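Local structure of transcriptional regulator, MarR family (Silicibacter pomeroyi DSS-3, 3BOQ) at residues A48-L56 / L82-V92; L30-Q38 / H123-L131. The protein probably binds DNA as a dimeric transcription factor of the MarR family, through a winged helix-turn-helix domain in each subunit. All coordinates share one frame; numbering follows the deposited sequence.

Contact 1: residues A48-L56 / L82-V92; sequences AKFDAMAQL and LVNRLIKDGMV
Helices 48-56 and 82-88 meet almost at right angles (86°), their axes 10.3 Å apart; the CA atoms of Lys49 and Leu82 are nearest each other, as are those of Met53 and Met91. Lys49 spans the crossing. With CG anti to the carbonyl carbon (chi1 -75°) and an extended chain beyond, the lysine runs past Leu86 in the opposite direction, CD 3.8 Å from Leu86 CD2, before the ammonium reaches Asp89. There Lys49 NZ forms a salt bridge of 2.6 Å to Asp89 OD2, meeting the carboxylate on its syn side, 22° out of plane. Arg85 lies across the lysine chain at about a right angle, its CB against Lys49 CE, while Arg85 NH2 is hydrogen-bonded to Gly77 O. Beside the lysine chain, the small Ala52 methyl meets two leucines: Ala52 CB is 3.7 Å from Leu82 CD2 and 3.9 Å from Leu86 CD1. Selenomethionine Met53, bent at its last torsion, sets CE 3.5 Å from SE of selenomethionine Met91, and Leu56 CD1 touches Val92 CG2. Gly90, with positive phi, is the first residue to leave helical geometry, in a Schellman motif (Met91 N to Leu86 O, Gly90 N to Ile87 O), a turn that places Met91 and Val92 within contact of Met53 and Leu56. Helix 65-71 packs on Leu56 and Val83 within the winged helix-turn-helix domain. Apolar side chains thus fill the crossing, and one ion pair at its partly exposed margin ties Lys49 to the C-terminal part of the probable recognition helix.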
ATOM      1  N   ALA B  48       6.825  -8.662   1.000  1.00 56.81           N
ATOM      2  CA  ALA B  48       7.968  -7.981   0.366  1.00 57.06           C
ATOM      3  C   ALA B  48       8.968  -9.004  -0.245  1.00 57.96           C
ATOM      4  O   ALA B  48       9.398  -8.848  -1.395  1.00 58.71           O
ATOM      5  CB  ALA B  48       8.652  -7.035   1.354  1.00 55.70           C
ATOM      6  N   LYS B  49       9.288 -10.059   0.512  1.00 58.33           N
ATOM      7  CA  LYS B  49      10.165 -11.143   0.068  1.00 59.30           C
ATOM      8  C   LYS B  49       9.604 -11.969  -1.080  1.00 59.94           C
ATOM      9  O   LYS B  49      10.294 -12.229  -2.082  1.00 60.63           O
ATOM     10  CB  LYS B  49      10.454 -12.074   1.238  1.00 58.94           C
ATOM     11  CG  LYS B  49      11.444 -11.508   2.254  1.00 58.93           C
ATOM     12  CD  LYS B  49      12.017 -12.598   3.117  1.00 57.80           C
ATOM     13  CE  LYS B  49      12.862 -11.995   4.168  1.00 58.56           C
ATOM     14  NZ  LYS B  49      13.243 -13.021   5.165  1.00 59.55           N
ATOM     15  N   PHE B  50       8.358 -12.410  -0.912  1.00 60.61           N
ATOM     16  CA  PHE B  50       7.630 -13.124  -1.951  1.00 60.38           C
ATOM     17  C   PHE B  50       7.634 -12.285  -3.225  1.00 61.04           C
ATOM     18  O   PHE B  50       7.955 -12.796  -4.304  1.00 60.93           O
ATOM     19  CB  PHE B  50       6.189 -13.434  -1.502  1.00 60.12           C
ATOM     20  CG  PHE B  50       5.362 -14.068  -2.583  1.00 60.51           C
ATOM     21  CD1 PHE B  50       5.489 -15.428  -2.863  1.00 61.11           C
ATOM     22  CD2 PHE B  50       4.525 -13.291  -3.386  1.00 61.33           C
ATOM     23  CE1 PHE B  50       4.776 -16.026  -3.900  1.00 60.86           C
ATOM     24  CE2 PHE B  50       3.788 -13.873  -4.428  1.00 63.54           C
ATOM     25  CZ  PHE B  50       3.910 -15.253  -4.683  1.00 61.43           C
ATOM     26  N   ASP B  51       7.295 -10.996  -3.094  1.00 60.74           N
ATOM     27  CA  ASP B  51       7.309 -10.081  -4.221  1.00 61.61           C
ATOM     28  C   ASP B  51       8.643 -10.046  -5.008  1.00 62.42           C
ATOM     29  O   ASP B  51       8.633 -10.205  -6.241  1.00 62.66           O
ATOM     30  CB  ASP B  51       6.860  -8.685  -3.781  1.00 61.91           C
ATOM     31  CG  ASP B  51       7.017  -7.645  -4.875  1.00 63.22           C
ATOM     32  OD1 ASP B  51       6.707  -7.967  -6.047  1.00 64.64           O
ATOM     33  OD2 ASP B  51       7.464  -6.510  -4.559  1.00 64.35           O
ATOM     34  N   ALA B  52       9.771  -9.849  -4.313  1.00 62.79           N
ATOM     35  CA  ALA B  52      11.101  -9.926  -4.941  1.00 63.35           C
ATOM     36  C   ALA B  52      11.357 -11.256  -5.657  1.00 64.32           C
ATOM     37  O   ALA B  52      11.815 -11.286  -6.811  1.00 63.48           O
ATOM     38  CB  ALA B  52      12.198  -9.654  -3.914  1.00 63.16           C
HETATM   39  N   MSE B  53      11.057 -12.358  -4.978  1.00 65.60           N
HETATM   40  CA  MSE B  53      11.255 -13.703  -5.560  1.00 68.80           C
HETATM   41  C   MSE B  53      10.443 -13.965  -6.836  1.00 66.87           C
HETATM   42  O   MSE B  53      10.900 -14.665  -7.737  1.00 67.22           O
HETATM   43  CB  MSE B  53      10.968 -14.778  -4.529  1.00 67.32           C
HETATM   44  CG  MSE B  53      11.900 -14.706  -3.365  1.00 70.66           C
HETATM   45 SE   MSE B  53      11.396 -15.864  -1.868  1.00 79.63          SE
HETATM   46  CE  MSE B  53      11.829 -17.632  -2.685  1.00 76.19           C
ATOM     47  N   ALA B  54       9.241 -13.400  -6.896  1.00 66.14           N
ATOM     48  CA  ALA B  54       8.381 -13.509  -8.050  1.00 65.42           C
ATOM     49  C   ALA B  54       9.021 -12.887  -9.289  1.00 65.24           C
ATOM     50  O   ALA B  54       8.915 -13.444 -10.384  1.00 65.28           O
ATOM     51  CB  ALA B  54       7.023 -12.857  -7.750  1.00 65.48           C
ATOM     52  N   GLN B  55       9.684 -11.743  -9.115  1.00 65.06           N
ATOM     53  CA  GLN B  55      10.344 -11.062 -10.232  1.00 65.40           C
ATOM     54  C   GLN B  55      11.494 -11.903 -10.734  1.00 65.58           C
ATOM     55  O   GLN B  55      11.670 -12.039 -11.932  1.00 65.81           O
ATOM     56  CB  GLN B  55      10.841  -9.666  -9.843  1.00 65.17           C
ATOM     57  CG  GLN B  55       9.832  -8.839  -9.082  1.00 66.10           C
ATOM     58  CD  GLN B  55       8.397  -8.966  -9.633  1.00 67.88           C
ATOM     59  OE1 GLN B  55       7.447  -9.203  -8.872  1.00 68.65           O
ATOM     60  NE2 GLN B  55       8.243  -8.829 -10.953  1.00 66.05           N
ATOM     61  N   LEU B  56      12.241 -12.493  -9.804  1.00 65.87           N
ATOM     62  CA  LEU B  56      13.359 -13.362 -10.132  1.00 66.48           C
ATOM     63  C   LEU B  56      12.913 -14.681 -10.752  1.00 67.53           C
ATOM     64  O   LEU B  56      13.537 -15.141 -11.700  1.00 67.94           O
ATOM     65  CB  LEU B  56      14.252 -13.607  -8.908  1.00 65.90           C
ATOM     66  CG  LEU B  56      14.714 -12.344  -8.168  1.00 65.58           C
ATOM     67  CD1 LEU B  56      15.328 -12.689  -6.836  1.00 63.61           C
ATOM     68  CD2 LEU B  56      15.670 -11.502  -9.007  1.00 65.54           C
ATOM     69  N   LEU B  82      16.744  -5.882   1.285  1.00 55.05           N
ATOM     70  CA  LEU B  82      15.774  -6.939   1.023  1.00 55.10           C
ATOM     71  C   LEU B  82      16.459  -8.181   0.411  1.00 54.51           C
ATOM     72  O   LEU B  82      16.255  -9.297   0.877  1.00 54.84           O
ATOM     73  CB  LEU B  82      14.647  -6.429   0.114  1.00 55.18           C
ATOM     74  CG  LEU B  82      13.647  -7.507  -0.315  1.00 57.02           C
ATOM     75  CD1 LEU B  82      12.819  -8.012   0.882  1.00 57.98           C
ATOM     76  CD2 LEU B  82      12.752  -6.979  -1.406  1.00 57.25           C
ATOM     77  N   VAL B  83      17.279  -7.966  -0.619  1.00 53.96           N
ATOM     78  CA  VAL B  83      18.103  -9.006  -1.245  1.00 52.84           C
ATOM     79  C   VAL B  83      19.087  -9.661  -0.238  1.00 52.82           C
ATOM     80  O   VAL B  83      19.224 -10.891  -0.205  1.00 51.53           O
ATOM     81  CB  VAL B  83      18.820  -8.439  -2.505  1.00 52.97           C
ATOM     82  CG1 VAL B  83      19.883  -9.402  -3.044  1.00 50.78           C
ATOM     83  CG2 VAL B  83      17.786  -8.113  -3.568  1.00 50.88           C
ATOM     84  N   ASN B  84      19.721  -8.840   0.602  1.00 52.84           N
ATOM     85  CA  ASN B  84      20.531  -9.354   1.716  1.00 53.49           C
ATOM     86  C   ASN B  84      19.801 -10.338   2.647  1.00 53.75           C
ATOM     87  O   ASN B  84      20.384 -11.332   3.021  1.00 53.25           O
ATOM     88  CB  ASN B  84      21.152  -8.228   2.545  1.00 53.24           C
ATOM     89  CG  ASN B  84      22.261  -7.495   1.811  1.00 54.21           C
ATOM     90  OD1 ASN B  84      22.783  -7.974   0.794  1.00 54.41           O
ATOM     91  ND2 ASN B  84      22.625  -6.311   2.323  1.00 53.71           N
ATOM     92  N   ARG B  85      18.550 -10.054   3.024  1.00 54.66           N
ATOM     93  CA  ARG B  85      17.759 -10.979   3.860  1.00 56.20           C
ATOM     94  C   ARG B  85      17.495 -12.294   3.120  1.00 55.84           C
ATOM     95  O   ARG B  85      17.603 -13.370   3.721  1.00 56.34           O
ATOM     96  CB  ARG B  85      16.422 -10.371   4.290  1.00 55.98           C
ATOM     97  CG  ARG B  85      16.510  -9.247   5.312  1.00 58.04           C
ATOM     98  CD  ARG B  85      15.103  -8.819   5.803  1.00 59.15           C
ATOM     99  NE  ARG B  85      14.273  -8.107   4.813  1.00 64.57           N
ATOM    100  CZ  ARG B  85      14.367  -6.800   4.538  1.00 65.82           C
ATOM    101  NH1 ARG B  85      15.270  -6.036   5.147  1.00 65.98           N
ATOM    102  NH2 ARG B  85      13.562  -6.248   3.636  1.00 67.24           N
ATOM    103  N   LEU B  86      17.190 -12.190   1.821  1.00 55.45           N
ATOM    104  CA  LEU B  86      16.915 -13.345   0.936  1.00 55.52           C
ATOM    105  C   LEU B  86      18.100 -14.263   0.689  1.00 55.34           C
ATOM    106  O   LEU B  86      17.933 -15.477   0.537  1.00 55.40           O
ATOM    107  CB  LEU B  86      16.378 -12.866  -0.406  1.00 55.71           C
ATOM    108  CG  LEU B  86      14.988 -12.232  -0.391  1.00 55.19           C
ATOM    109  CD1 LEU B  86      14.757 -11.588  -1.734  1.00 54.84           C
ATOM    110  CD2 LEU B  86      13.948 -13.324  -0.099  1.00 54.84           C
ATOM    111  N   ILE B  87      19.285 -13.661   0.615  1.00 55.44           N
ATOM    112  CA  ILE B  87      20.564 -14.382   0.517  1.00 54.94           C
ATOM    113  C   ILE B  87      20.836 -15.148   1.815  1.00 56.11           C
ATOM    114  O   ILE B  87      21.185 -16.315   1.777  1.00 55.73           O
ATOM    115  CB  ILE B  87      21.756 -13.437   0.177  1.00 54.44           C
ATOM    116  CG1 ILE B  87      21.655 -12.916  -1.261  1.00 53.13           C
ATOM    117  CG2 ILE B  87      23.049 -14.167   0.347  1.00 54.16           C
ATOM    118  CD1 ILE B  87      22.529 -11.733  -1.589  1.00 52.82           C
ATOM    119  N   LYS B  88      20.654 -14.482   2.953  1.00 57.51           N
ATOM    120  CA  LYS B  88      20.810 -15.088   4.284  1.00 59.36           C
ATOM    121  C   LYS B  88      19.790 -16.237   4.542  1.00 59.34           C
ATOM    122  O   LYS B  88      20.107 -17.254   5.140  1.00 59.46           O
ATOM    123  CB  LYS B  88      20.773 -13.977   5.353  1.00 59.53           C
ATOM    124  CG  LYS B  88      20.565 -14.420   6.809  1.00 61.64           C
ATOM    125  CD  LYS B  88      21.187 -13.416   7.803  1.00 61.46           C
ATOM    126  CE  LYS B  88      20.777 -13.709   9.262  1.00 62.84           C
ATOM    127  NZ  LYS B  88      21.882 -14.263  10.109  1.00 63.61           N
ATOM    128  N   ASP B  89      18.579 -16.069   4.047  1.00 60.31           N
ATOM    129  CA  ASP B  89      17.560 -17.108   4.038  1.00 61.07           C
ATOM    130  C   ASP B  89      17.853 -18.295   3.095  1.00 60.64           C
ATOM    131  O   ASP B  89      17.088 -19.261   3.067  1.00 60.64           O
ATOM    132  CB  ASP B  89      16.246 -16.474   3.581  1.00 61.42           C
ATOM    133  CG  ASP B  89      15.566 -15.691   4.681  1.00 64.85           C
ATOM    134  OD1 ASP B  89      16.115 -15.638   5.818  1.00 66.03           O
ATOM    135  OD2 ASP B  89      14.469 -15.145   4.404  1.00 68.54           O
ATOM    136  N   GLY B  90      18.918 -18.195   2.299  1.00 59.71           N
ATOM    137  CA  GLY B  90      19.199 -19.160   1.245  1.00 58.91           C
ATOM    138  C   GLY B  90      18.250 -19.189   0.057  1.00 59.12           C
ATOM    139  O   GLY B  90      18.172 -20.213  -0.611  1.00 58.82           O
HETATM  140  N   MSE B  91      17.529 -18.083  -0.198  1.00 58.95           N
HETATM  141  CA  MSE B  91      16.615 -17.964  -1.349  1.00 59.38           C
HETATM  142  C   MSE B  91      17.305 -17.442  -2.616  1.00 57.92           C
HETATM  143  O   MSE B  91      16.938 -17.807  -3.714  1.00 57.31           O
HETATM  144  CB  MSE B  91      15.410 -17.049  -1.017  1.00 60.88           C
HETATM  145  CG  MSE B  91      14.617 -17.412   0.266  1.00 64.24           C
HETATM  146 SE   MSE B  91      13.510 -19.071   0.087  1.00 79.55          SE
HETATM  147  CE  MSE B  91      14.709 -20.480   0.737  1.00 64.97           C
ATOM    148  N   VAL B  92      18.297 -16.571  -2.447  1.00 56.99           N
ATOM    149  CA  VAL B  92      18.983 -15.935  -3.575  1.00 55.68           C
ATOM    150  C   VAL B  92      20.448 -16.288  -3.496  1.00 55.14           C
ATOM    151  O   VAL B  92      21.014 -16.310  -2.415  1.00 55.61           O
ATOM    152  CB  VAL B  92      18.749 -14.376  -3.576  1.00 56.14           C
ATOM    153  CG1 VAL B  92      19.732 -13.636  -4.477  1.00 54.77           C
ATOM    154  CG2 VAL B  92      17.306 -14.044  -3.942  1.00 53.71           C
TER

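Contact 2: residues L30-Q38 / H123-L131; sequences LVFGDLNRQ and HNRILAELL
Leu35 and Leu130 interlock between helices 30-38 and 123-130, which run at 138° to each other with axes 9.8 Å apart. Each is a knob in a hole of the other helix: Leu35 sits among His123, Ile126, Leu127 and Leu130, and Leu130 among Val31, Asp34, Leu35 and Gln38. In the tight part, Leu35 has CG anti to its backbone nitrogen (chi1 -168°), which carries CD1 to 3.7 Å from Ile126 CG2 and CD2 to 3.8 Å from His123 NE2, approaching that ring obliquely. Val31 CG1 adds a 3.6 Å contact to Leu127 CD1. At the ring edge, His123 ND1 donates to Asn124 OD1 at 2.9 Å, close to the ring plane, a bond that limits the rotation of the imidazole. Trp21 of the second subunit packs on Val31 and Leu35, extending this apolar side into the dimer interface.

The more solvent-exposed flank is formed by Asp34 and Gln38. Gln38 slides past Ile126 in the opposite direction, its CB 3.8 Å from Ile126 CG2, and Asp34 CB is 3.6 Å from Leu130 CD2. Both polar residues are partly exposed. No hydrogen bond links the two segments; apolar packing, chiefly of Leu35 and Leu130, therefore joins them, with the polar residues at the partly exposed margin.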
ATOM      1  N   LEU B  30      -6.169  -3.503   4.030  1.00 69.95           N
ATOM      2  CA  LEU B  30      -6.945  -4.661   4.456  1.00 70.27           C
ATOM      3  C   LEU B  30      -6.385  -5.944   3.846  1.00 71.08           C
ATOM      4  O   LEU B  30      -6.438  -7.005   4.454  1.00 71.61           O
ATOM      5  CB  LEU B  30      -8.398  -4.534   3.993  1.00 69.86           C
ATOM      6  CG  LEU B  30      -9.585  -4.369   4.934  1.00 70.66           C
ATOM      7  CD1 LEU B  30     -10.861  -4.734   4.187  1.00 69.29           C
ATOM      8  CD2 LEU B  30      -9.457  -5.226   6.188  1.00 68.80           C
ATOM      9  N   VAL B  31      -5.909  -5.861   2.611  1.00 71.52           N
ATOM     10  CA  VAL B  31      -5.396  -7.035   1.932  1.00 71.42           C
ATOM     11  C   VAL B  31      -3.954  -7.273   2.381  1.00 72.47           C
ATOM     12  O   VAL B  31      -3.603  -8.385   2.749  1.00 73.47           O
ATOM     13  CB  VAL B  31      -5.571  -6.946   0.405  1.00 71.40           C
ATOM     14  CG1 VAL B  31      -4.782  -8.030  -0.322  1.00 70.41           C
ATOM     15  CG2 VAL B  31      -7.063  -7.010   0.036  1.00 69.23           C
ATOM     16  N   PHE B  32      -3.146  -6.222   2.415  1.00 72.69           N
ATOM     17  CA  PHE B  32      -1.731  -6.358   2.645  1.00 72.64           C
ATOM     18  C   PHE B  32      -1.388  -6.930   4.022  1.00 72.85           C
ATOM     19  O   PHE B  32      -0.607  -7.864   4.108  1.00 73.01           O
ATOM     20  CB  PHE B  32      -1.034  -5.013   2.448  1.00 73.43           C
ATOM     21  CG  PHE B  32       0.446  -5.116   2.378  1.00 72.52           C
ATOM     22  CD1 PHE B  32       1.088  -5.053   1.146  1.00 72.37           C
ATOM     23  CD2 PHE B  32       1.191  -5.299   3.536  1.00 71.74           C
ATOM     24  CE1 PHE B  32       2.462  -5.159   1.054  1.00 73.69           C
ATOM     25  CE2 PHE B  32       2.566  -5.413   3.471  1.00 74.03           C
ATOM     26  CZ  PHE B  32       3.210  -5.347   2.215  1.00 74.63           C
ATOM     27  N   GLY B  33      -1.963  -6.367   5.083  1.00 72.54           N
ATOM     28  CA  GLY B  33      -1.728  -6.823   6.441  1.00 72.13           C
ATOM     29  C   GLY B  33      -2.000  -8.308   6.675  1.00 72.80           C
ATOM     30  O   GLY B  33      -1.277  -8.979   7.423  1.00 72.30           O
ATOM     31  N   ASP B  34      -3.044  -8.822   6.034  1.00 72.89           N
ATOM     32  CA  ASP B  34      -3.489 -10.185   6.265  1.00 73.12           C
ATOM     33  C   ASP B  34      -2.772 -11.164   5.391  1.00 72.20           C
ATOM     34  O   ASP B  34      -2.388 -12.224   5.863  1.00 72.50           O
ATOM     35  CB  ASP B  34      -4.968 -10.295   5.986  1.00 74.24           C
ATOM     36  CG  ASP B  34      -5.794 -10.146   7.227  1.00 79.02           C
ATOM     37  OD1 ASP B  34      -5.394  -9.351   8.122  1.00 83.53           O
ATOM     38  OD2 ASP B  34      -6.850 -10.829   7.301  1.00 84.16           O
ATOM     39  N   LEU B  35      -2.629 -10.808   4.112  1.00 70.69           N
ATOM     40  CA  LEU B  35      -1.839 -11.542   3.159  1.00 69.57           C
ATOM     41  C   LEU B  35      -0.445 -11.726   3.713  1.00 69.66           C
ATOM     42  O   LEU B  35       0.014 -12.840   3.818  1.00 70.93           O
ATOM     43  CB  LEU B  35      -1.781 -10.781   1.845  1.00 69.16           C
ATOM     44  CG  LEU B  35      -1.253 -11.460   0.590  1.00 69.05           C
ATOM     45  CD1 LEU B  35      -1.861 -12.873   0.410  1.00 68.18           C
ATOM     46  CD2 LEU B  35      -1.520 -10.613  -0.649  1.00 68.71           C
ATOM     47  N   ASN B  36       0.209 -10.639   4.091  1.00 69.03           N
ATOM     48  CA  ASN B  36       1.533 -10.673   4.714  1.00 69.02           C
ATOM     49  C   ASN B  36       1.651 -11.566   5.971  1.00 68.77           C
ATOM     50  O   ASN B  36       2.537 -12.428   6.047  1.00 68.82           O
ATOM     51  CB  ASN B  36       2.005  -9.255   5.025  1.00 67.95           C
ATOM     52  CG  ASN B  36       3.458  -9.201   5.389  1.00 69.52           C
ATOM     53  OD1 ASN B  36       4.318  -9.575   4.590  1.00 72.46           O
ATOM     54  ND2 ASN B  36       3.756  -8.730   6.600  1.00 66.20           N
ATOM     55  N   ARG B  37       0.763 -11.356   6.942  1.00 68.38           N
ATOM     56  CA  ARG B  37       0.769 -12.115   8.198  1.00 68.15           C
ATOM     57  C   ARG B  37       0.494 -13.604   7.966  1.00 67.20           C
ATOM     58  O   ARG B  37       1.143 -14.424   8.584  1.00 67.83           O
ATOM     59  CB  ARG B  37      -0.209 -11.508   9.227  1.00 67.71           C
ATOM     60  CG  ARG B  37      -0.642 -12.458  10.370  1.00 69.23           C
ATOM     61  CD  ARG B  37      -1.280 -11.685  11.549  1.00 71.36           C
ATOM     62  NE  ARG B  37      -1.129 -12.385  12.838  1.00 75.44           N
ATOM     63  CZ  ARG B  37      -0.921 -11.778  14.014  1.00 77.85           C
ATOM     64  NH1 ARG B  37      -0.838 -10.447  14.090  1.00 79.18           N
ATOM     65  NH2 ARG B  37      -0.788 -12.501  15.124  1.00 77.59           N
ATOM     66  N   GLN B  38      -0.446 -13.947   7.085  1.00 66.41           N
ATOM     67  CA  GLN B  38      -0.701 -15.353   6.711  1.00 66.09           C
ATOM     68  C   GLN B  38       0.376 -16.037   5.863  1.00 65.73           C
ATOM     69  O   GLN B  38       0.654 -17.207   6.048  1.00 65.97           O
ATOM     70  CB  GLN B  38      -2.070 -15.524   6.056  1.00 65.50           C
ATOM     71  CG  GLN B  38      -3.185 -15.322   7.035  1.00 65.23           C
ATOM     72  CD  GLN B  38      -4.513 -15.707   6.454  1.00 65.31           C
ATOM     73  OE1 GLN B  38      -4.794 -16.890   6.243  1.00 67.59           O
ATOM     74  NE2 GLN B  38      -5.353 -14.713   6.195  1.00 65.39           N
ATOM     75  N   HIS B 123      -0.058 -18.044  -1.441  1.00 67.42           N
ATOM     76  CA  HIS B 123      -0.381 -16.635  -1.676  1.00 67.49           C
ATOM     77  C   HIS B 123      -1.756 -16.468  -2.374  1.00 67.76           C
ATOM     78  O   HIS B 123      -2.565 -15.632  -1.955  1.00 67.34           O
ATOM     79  CB  HIS B 123       0.723 -16.018  -2.548  1.00 66.48           C
ATOM     80  CG  HIS B 123       0.404 -14.652  -3.056  1.00 66.31           C
ATOM     81  ND1 HIS B 123      -0.405 -14.438  -4.149  1.00 67.57           N
ATOM     82  CD2 HIS B 123       0.805 -13.428  -2.639  1.00 62.27           C
ATOM     83  CE1 HIS B 123      -0.497 -13.141  -4.376  1.00 65.13           C
ATOM     84  NE2 HIS B 123       0.226 -12.508  -3.471  1.00 63.59           N
ATOM     85  N   ASN B 124      -1.974 -17.245  -3.444  1.00 66.73           N
ATOM     86  CA  ASN B 124      -3.203 -17.220  -4.211  1.00 66.54           C
ATOM     87  C   ASN B 124      -4.377 -17.849  -3.472  1.00 67.08           C
ATOM     88  O   ASN B 124      -5.519 -17.431  -3.661  1.00 68.73           O
ATOM     89  CB  ASN B 124      -3.009 -17.914  -5.569  1.00 66.77           C
ATOM     90  CG  ASN B 124      -2.003 -17.179  -6.471  1.00 66.59           C
ATOM     91  OD1 ASN B 124      -1.617 -16.045  -6.198  1.00 68.64           O
ATOM     92  ND2 ASN B 124      -1.582 -17.829  -7.537  1.00 61.67           N
ATOM     93  N   ARG B 125      -4.123 -18.871  -2.654  1.00 66.42           N
ATOM     94  CA  ARG B 125      -5.140 -19.355  -1.738  1.00 65.30           C
ATOM     95  C   ARG B 125      -5.513 -18.274  -0.672  1.00 64.70           C
ATOM     96  O   ARG B 125      -6.687 -18.030  -0.423  1.00 64.11           O
ATOM     97  CB  ARG B 125      -4.723 -20.703  -1.089  1.00 65.20           C
ATOM     98  CG  ARG B 125      -5.757 -21.211  -0.072  1.00 65.37           C
ATOM     99  CD  ARG B 125      -5.460 -22.570   0.569  1.00 65.32           C
ATOM    100  NE  ARG B 125      -4.048 -22.920   0.550  1.00 68.71           N
ATOM    101  CZ  ARG B 125      -3.124 -22.446   1.391  1.00 70.62           C
ATOM    102  NH1 ARG B 125      -3.452 -21.574   2.343  1.00 69.69           N
ATOM    103  NH2 ARG B 125      -1.862 -22.836   1.263  1.00 68.37           N
ATOM    104  N   ILE B 126      -4.520 -17.628  -0.058  1.00 63.63           N
ATOM    105  CA  ILE B 126      -4.809 -16.651   1.007  1.00 62.92           C
ATOM    106  C   ILE B 126      -5.618 -15.475   0.452  1.00 63.05           C
ATOM    107  O   ILE B 126      -6.623 -15.050   1.051  1.00 62.98           O
ATOM    108  CB  ILE B 126      -3.514 -16.172   1.754  1.00 63.02           C
ATOM    109  CG1 ILE B 126      -2.879 -17.330   2.554  1.00 61.58           C
ATOM    110  CG2 ILE B 126      -3.818 -15.054   2.725  1.00 61.72           C
ATOM    111  CD1 ILE B 126      -1.359 -17.232   2.643  1.00 58.21           C
ATOM    112  N   LEU B 127      -5.187 -14.973  -0.702  1.00 62.54           N
ATOM    113  CA  LEU B 127      -5.857 -13.872  -1.367  1.00 62.62           C
ATOM    114  C   LEU B 127      -7.325 -14.214  -1.713  1.00 62.97           C
ATOM    115  O   LEU B 127      -8.258 -13.425  -1.383  1.00 62.77           O
ATOM    116  CB  LEU B 127      -5.046 -13.409  -2.598  1.00 62.34           C
ATOM    117  CG  LEU B 127      -5.482 -12.158  -3.369  1.00 61.70           C
ATOM    118  CD1 LEU B 127      -5.397 -10.866  -2.532  1.00 57.20           C
ATOM    119  CD2 LEU B 127      -4.624 -12.041  -4.629  1.00 61.78           C
ATOM    120  N   ALA B 128      -7.517 -15.382  -2.339  1.00 62.93           N
ATOM    121  CA  ALA B 128      -8.865 -15.953  -2.623  1.00 63.75           C
ATOM    122  C   ALA B 128      -9.726 -16.026  -1.362  1.00 64.15           C
ATOM    123  O   ALA B 128     -10.871 -15.552  -1.348  1.00 65.40           O
ATOM    124  CB  ALA B 128      -8.768 -17.324  -3.276  1.00 63.28           C
ATOM    125  N   GLU B 129      -9.150 -16.546  -0.285  1.00 64.43           N
ATOM    126  CA  GLU B 129      -9.814 -16.564   1.013  1.00 65.05           C
ATOM    127  C   GLU B 129     -10.142 -15.165   1.544  1.00 64.53           C
ATOM    128  O   GLU B 129     -11.249 -14.935   2.031  1.00 65.16           O
ATOM    129  CB  GLU B 129      -9.057 -17.484   1.992  1.00 65.20           C
ATOM    130  CG  GLU B 129      -9.031 -19.013   1.444  1.00 66.39           C
ATOM    131  CD  GLU B 129      -8.262 -20.036   2.313  1.00 68.73           C
ATOM    132  OE1 GLU B 129      -7.163 -19.727   2.897  1.00 75.79           O
ATOM    133  OE2 GLU B 129      -8.738 -21.194   2.388  1.00 70.61           O
ATOM    134  N   LEU B 130      -9.239 -14.194   1.383  1.00 64.05           N
ATOM    135  CA  LEU B 130      -9.518 -12.826   1.860  1.00 62.63           C
ATOM    136  C   LEU B 130     -10.661 -12.163   1.085  1.00 62.01           C
ATOM    137  O   LEU B 130     -11.385 -11.343   1.626  1.00 61.56           O
ATOM    138  CB  LEU B 130      -8.267 -11.962   1.773  1.00 62.69           C
ATOM    139  CG  LEU B 130      -7.146 -12.259   2.784  1.00 64.77           C
ATOM    140  CD1 LEU B 130      -5.829 -11.521   2.436  1.00 62.86           C
ATOM    141  CD2 LEU B 130      -7.582 -11.977   4.235  1.00 63.73           C
ATOM    142  N   LEU B 131     -10.797 -12.544  -0.188  1.00 61.25           N
ATOM    143  CA  LEU B 131     -11.728 -11.938  -1.121  1.00 60.37           C
ATOM    144  C   LEU B 131     -12.946 -12.795  -1.380  1.00 60.12           C
ATOM    145  O   LEU B 131     -13.609 -12.625  -2.393  1.00 61.07           O
ATOM    146  CB  LEU B 131     -11.024 -11.679  -2.453  1.00 60.09           C
ATOM    147  CG  LEU B 131      -9.902 -10.648  -2.512  1.00 61.44           C
ATOM    148  CD1 LEU B 131      -9.357 -10.620  -3.934  1.00 62.17           C
ATOM    149  CD2 LEU B 131     -10.387  -9.224  -2.055  1.00 60.90           C
TER

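The two contacts, centres 19 Å apart, are nested: contact 1 lies within the loop closed by contact 2, and helix 47-58 directly follows helix 12-43. They touch where Phe50, on the side of its helix turned from 82-92, stacks on His123, with Phe50 CE2 3.5 Å from His123 CD2. Leu47 packs on both Leu35 and His123 at this join. Contact 1 thus belongs to the presumed DNA-binding lobe, whereas contact 2 joins long helices that also meet the second subunit. This proximity would suit the MarR family, in which shifts of the dimer helices can be coupled to the DNA-binding lobes.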